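Local coordinates for alpha-glucosidase ([Eubacterium] rectale, PDB 6PNR), which probably hydrolyses alpha-glycosidic bonds to sulfoquinovose, the sugar of plant-type sulfolipids, as a family 31 glycoside hydrolase, at residues 36-39 against 44-47; 348-353 against 357-362. All blocks are in the same frame, centred on the assembly; numbering follows the deposited sequence.

Contact 1 (36-39 against 44-47)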
loop_
_atom_site.group_PDB
_atom_site.type_symbol
_atom_site.label_atom_id
_atom_site.label_comp_id
_atom_site.label_asym_id
_atom_site.label_seq_id
_atom_site.Cartn_x
_atom_site.Cartn_y
_atom_site.Cartn_z
ATOM N N GLU A 36 13.064 -8.442 -9.081
ATOM C CA GLU A 36 12.161 -7.308 -8.997
ATOM C C GLU A 36 10.929 -7.529 -9.867
ATOM O O GLU A 36 10.920 -8.349 -10.786
ATOM C CB GLU A 36 12.868 -6.029 -9.431
ATOM C CG GLU A 36 13.233 -5.990 -10.896
ATOM C CD GLU A 36 14.586 -6.621 -11.191
ATOM O OE1 GLU A 36 15.185 -7.241 -10.282
ATOM O OE2 GLU A 36 15.046 -6.497 -12.343
ATOM N N ASP A 37 9.872 -6.787 -9.550
ATOM C CA ASP A 37 8.694 -6.672 -10.403
ATOM C C ASP A 37 8.402 -5.183 -10.558
ATOM O O ASP A 37 8.062 -4.508 -9.578
ATOM C CB ASP A 37 7.494 -7.419 -9.812
ATOM C CG ASP A 37 6.263 -7.364 -10.715
ATOM O OD1 ASP A 37 6.266 -8.000 -11.789
ATOM O OD2 ASP A 37 5.294 -6.676 -10.347
ATOM N N VAL A 38 8.559 -4.675 -11.775
ATOM C CA VAL A 38 8.402 -3.259 -12.092
ATOM C C VAL A 38 7.155 -3.132 -12.957
ATOM O O VAL A 38 7.156 -3.547 -14.122
ATOM C CB VAL A 38 9.640 -2.693 -12.804
ATOM C CG1 VAL A 38 9.462 -1.208 -13.140
ATOM C CG2 VAL A 38 10.878 -2.889 -11.954
ATOM N N ASP A 39 6.089 -2.572 -12.385
ATOM C CA ASP A 39 4.811 -2.387 -13.076
ATOM C C ASP A 39 4.690 -0.923 -13.503
ATOM O O ASP A 39 4.492 -0.044 -12.660
ATOM C CB ASP A 39 3.655 -2.791 -12.161
ATOM C CG ASP A 39 2.297 -2.668 -12.833
ATOM O OD1 ASP A 39 2.242 -2.530 -14.076
ATOM O OD2 ASP A 39 1.282 -2.706 -12.108
ATOM N N ASN A 44 4.228 6.097 -14.243
ATOM C CA ASN A 44 4.148 5.663 -12.851
ATOM C C ASN A 44 4.671 4.235 -12.755
ATOM O O ASN A 44 4.405 3.413 -13.636
ATOM C CB ASN A 44 2.706 5.724 -12.323
ATOM C CG ASN A 44 2.065 7.093 -12.507
ATOM O OD1 ASN A 44 2.247 8.000 -11.690
ATOM N ND2 ASN A 44 1.304 7.244 -13.581
ATOM N N PHE A 45 5.417 3.940 -11.690
ATOM C CA PHE A 45 6.109 2.654 -11.549
ATOM C C PHE A 45 5.785 2.057 -10.183
ATOM O O PHE A 45 6.233 2.572 -9.154
ATOM C CB PHE A 45 7.634 2.798 -11.705
ATOM C CG PHE A 45 8.092 3.161 -13.106
ATOM C CD1 PHE A 45 8.095 4.483 -13.534
ATOM C CD2 PHE A 45 8.537 2.180 -13.982
ATOM C CE1 PHE A 45 8.500 4.818 -14.813
ATOM C CE2 PHE A 45 8.961 2.511 -15.263
ATOM C CZ PHE A 45 8.937 3.823 -15.682
ATOM N N LYS A 46 5.025 0.968 -10.174
ATOM C CA LYS A 46 4.841 0.160 -8.976
ATOM C C LYS A 46 5.938 -0.898 -8.967
ATOM O O LYS A 46 5.952 -1.794 -9.818
ATOM C CB LYS A 46 3.454 -0.476 -8.953
ATOM C CG LYS A 46 3.186 -1.366 -7.746
ATOM C CD LYS A 46 1.811 -2.038 -7.838
ATOM C CE LYS A 46 1.720 -3.239 -6.900
ATOM N NZ LYS A 46 2.349 -2.943 -5.571
ATOM N N ILE A 47 6.869 -0.775 -8.027
ATOM C CA ILE A 47 8.051 -1.623 -7.961
ATOM C C ILE A 47 8.001 -2.442 -6.676
ATOM O O ILE A 47 7.863 -1.887 -5.579
ATOM C CB ILE A 47 9.341 -0.785 -8.033
ATOM C CG1 ILE A 47 9.481 -0.169 -9.434
ATOM C CG2 ILE A 47 10.564 -1.643 -7.692
ATOM C CD1 ILE A 47 10.671 0.737 -9.581
#

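Contact 2 (348-353 against 357-362)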
loop_
_atom_site.group_PDB
_atom_site.type_symbol
_atom_site.label_atom_id
_atom_site.label_comp_id
_atom_site.label_asym_id
_atom_site.label_seq_id
_atom_site.Cartn_x
_atom_site.Cartn_y
_atom_site.Cartn_z
ATOM N N TYR A 348 9.962 0.620 -29.748
ATOM C CA TYR A 348 9.107 0.627 -28.573
ATOM C C TYR A 348 8.261 1.895 -28.612
ATOM O O TYR A 348 8.801 3.000 -28.710
ATOM C CB TYR A 348 9.961 0.547 -27.308
ATOM C CG TYR A 348 9.216 0.141 -26.055
ATOM C CD1 TYR A 348 8.054 0.793 -25.665
ATOM C CD2 TYR A 348 9.678 -0.904 -25.261
ATOM C CE1 TYR A 348 7.376 0.420 -24.510
ATOM C CE2 TYR A 348 9.006 -1.280 -24.111
ATOM C CZ TYR A 348 7.851 -0.612 -23.743
ATOM O OH TYR A 348 7.173 -0.980 -22.600
ATOM N N LEU A 349 6.941 1.739 -28.570
ATOM C CA LEU A 349 6.020 2.869 -28.540
ATOM C C LEU A 349 5.445 2.967 -27.135
ATOM O O LEU A 349 4.687 2.093 -26.712
ATOM C CB LEU A 349 4.918 2.721 -29.585
ATOM C CG LEU A 349 5.354 3.008 -31.030
ATOM C CD1 LEU A 349 4.171 2.979 -31.966
ATOM C CD2 LEU A 349 6.053 4.351 -31.119
ATOM N N VAL A 350 5.819 4.019 -26.413
ATOM C CA VAL A 350 5.350 4.240 -25.050
ATOM C C VAL A 350 4.030 5.001 -25.089
ATOM O O VAL A 350 3.895 6.003 -25.806
ATOM C CB VAL A 350 6.402 5.001 -24.230
ATOM C CG1 VAL A 350 5.894 5.272 -22.806
ATOM C CG2 VAL A 350 7.729 4.214 -24.203
ATOM N N ASP A 351 3.060 4.536 -24.297
ATOM C CA ASP A 351 1.760 5.190 -24.163
ATOM C C ASP A 351 1.870 6.339 -23.165
ATOM O O ASP A 351 2.120 6.119 -21.973
ATOM C CB ASP A 351 0.709 4.174 -23.711
ATOM C CG ASP A 351 -0.691 4.773 -23.595
ATOM O OD1 ASP A 351 -0.900 5.933 -24.001
ATOM O OD2 ASP A 351 -1.596 4.078 -23.090
ATOM N N PHE A 352 1.694 7.566 -23.639
ATOM C CA PHE A 352 1.742 8.734 -22.771
ATOM C C PHE A 352 0.357 9.211 -22.357
ATOM O O PHE A 352 0.239 10.254 -21.705
ATOM C CB PHE A 352 2.523 9.860 -23.453
ATOM C CG PHE A 352 4.006 9.650 -23.415
ATOM C CD1 PHE A 352 4.758 10.141 -22.368
ATOM C CD2 PHE A 352 4.637 8.897 -24.391
ATOM C CE1 PHE A 352 6.126 9.920 -22.314
ATOM C CE2 PHE A 352 5.994 8.667 -24.344
ATOM C CZ PHE A 352 6.745 9.175 -23.304
ATOM N N GLY A 353 -0.686 8.464 -22.714
ATOM C CA GLY A 353 -2.057 8.838 -22.414
ATOM C C GLY A 353 -2.823 9.213 -23.659
ATOM O O GLY A 353 -2.982 10.402 -23.960
ATOM N N CYS A 357 4.547 7.304 -28.424
ATOM C CA CYS A 357 5.757 7.995 -28.844
ATOM C C CYS A 357 6.947 7.049 -28.835
ATOM O O CYS A 357 7.034 6.144 -28.007
ATOM C CB CYS A 357 6.063 9.201 -27.935
ATOM S SG CYS A 357 4.658 10.323 -27.768
ATOM N N GLY A 358 7.872 7.285 -29.760
ATOM C CA GLY A 358 9.157 6.633 -29.688
ATOM C C GLY A 358 10.070 7.327 -28.695
ATOM O O GLY A 358 9.976 8.529 -28.464
ATOM N N VAL A 359 10.954 6.542 -28.090
ATOM C CA VAL A 359 11.981 7.047 -27.184
ATOM C C VAL A 359 13.268 7.182 -27.983
ATOM O O VAL A 359 13.851 6.174 -28.399
ATOM C CB VAL A 359 12.172 6.112 -25.984
ATOM C CG1 VAL A 359 13.324 6.598 -25.090
ATOM C CG2 VAL A 359 10.870 5.984 -25.212
ATOM N N VAL A 360 13.717 8.417 -28.206
ATOM C CA VAL A 360 14.984 8.608 -28.900
ATOM C C VAL A 360 16.084 7.984 -28.053
ATOM O O VAL A 360 16.231 8.315 -26.868
ATOM C CB VAL A 360 15.235 10.093 -29.170
ATOM C CG1 VAL A 360 16.630 10.311 -29.759
ATOM C CG2 VAL A 360 14.160 10.646 -30.097
ATOM N N ASP A 361 16.852 7.063 -28.645
ATOM C CA ASP A 361 17.862 6.322 -27.884
ATOM C C ASP A 361 19.071 7.220 -27.655
ATOM O O ASP A 361 20.036 7.229 -28.422
ATOM C CB ASP A 361 18.246 5.027 -28.590
ATOM C CG ASP A 361 19.174 4.162 -27.747
ATOM O OD1 ASP A 361 19.610 4.627 -26.668
ATOM O OD2 ASP A 361 19.454 3.012 -28.147
ATOM N N LEU A 362 19.040 7.954 -26.547
ATOM C CA LEU A 362 20.114 8.889 -26.252
ATOM C C LEU A 362 21.448 8.197 -25.987
ATOM O O LEU A 362 22.466 8.884 -25.914
ATOM C CB LEU A 362 19.729 9.756 -25.055
ATOM C CG LEU A 362 18.508 10.654 -25.266
ATOM C CD1 LEU A 362 18.216 11.442 -24.003
ATOM C CD2 LEU A 362 18.715 11.593 -26.444
HETATM O O HOH W 1 11.258 3.826 -28.772
#

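Contact 1 (36-39 against 44-47)
V38 and I47 face each other as a non-hydrogen-bonded pair in the antiparallel beta hairpin of strands 29-41 and 44-56, close to its turn. The short strand segments 36-39 and 44-47 run at 155° to one another. Their packed side is apolar. CG1 of V38, turned anti to its own backbone N (chi1 180°), lies 3.8 Å from CG1 of I47, the two side chains running side by side and pointing the same way. The same V38 CG1 reaches the rim of the F45 ring near its plane, 3.6 Å from CD2, so one methyl bridges two residues of the neighbouring strand. M409 of helix 408-429 also packs on V38, W203 lies against I47, and the F45 ring meets W134 and H412 edge-to-face.

The other side is looser and open to solvent. D39 and K46 form the hydrogen-bonded pair here, and their side chains start together, CB of D39 to CB of K46 at 4.0 Å. Beyond that they part: the lysine chain, bent at its last torsion, leaves NZ of K46 6.6 Å from OD2 of D39, too far for a salt bridge. At that distance any attraction is probably weak. The two strands are joined here by a pair of backbone hydrogen bonds, the first from N of D39 to O of K46 at 2.7 Å, and past V38 and I47 such bonding resumes between D37 and T48. In the second, the carbonyl O of D39 receives the amide N of K46 at 2.7 Å and also accepts a CA-H...O contact from CA of F45 at 3.3 Å.

Contact 2 (348-353 against 357-362)
The F352 ring meets C357 obliquely: its CE2 is 3.6 Å from CB of C357, while SG of C357 lies 4.6 Å from the ring centroid, 50° off the normal, in a sulfur-aromatic contact. That sulfur is anti to its own carbonyl carbon (chi1 -53°), which sets it beside CD2 of F352. The same ring stacks on Y394 and meets W289, a residue of the inhibitor pocket, edge-to-face. Y348 has the amide N of V350 at its edge, in the ring plane. Both rings belong to one arm of a short antiparallel hairpin within the family 31 TIM-barrel domain. V350 and C357 exchange two backbone bonds, N of V350 to O of C357 at 2.9 Å and N of C357 to O of V350 at 3.0 Å. Beyond them a water bridges O of Y348 (2.6 Å) to N of V359 (2.8 Å). The V350 and V359 side chains meet at an angle, CG2 of V350 3.7 Å from CG2 of V359. With an alanine at F352, C357 would probably lose its aromatic neighbour and a gap would open beside W289. The chemistry is consistent with the hairpin end bordering the inhibitor pocket, where F352 O takes a hydrogen bond from R286.

Both contacts close antiparallel hairpins. Contact 1 is a surface contact with no buried residue, at one edge of a six-stranded sheet; contact 2 is buried, in a small three-stranded sheet with 322-324. Though their centres are 18 Å apart, helix 408-429 packs on both, through M409 and H412 for contact 1 and W415 for contact 2. R42, in the turn of contact 1, makes a long, weak ion pair with D351. Aliphatic packing at a ring edge, with exposed charged side chains, marks the first; aromatic, sulfur and water-mediated contacts mark the second, whose F352 side chain lies about 7 Å from the inhibitor, against about 12 Å for the side chain of N44.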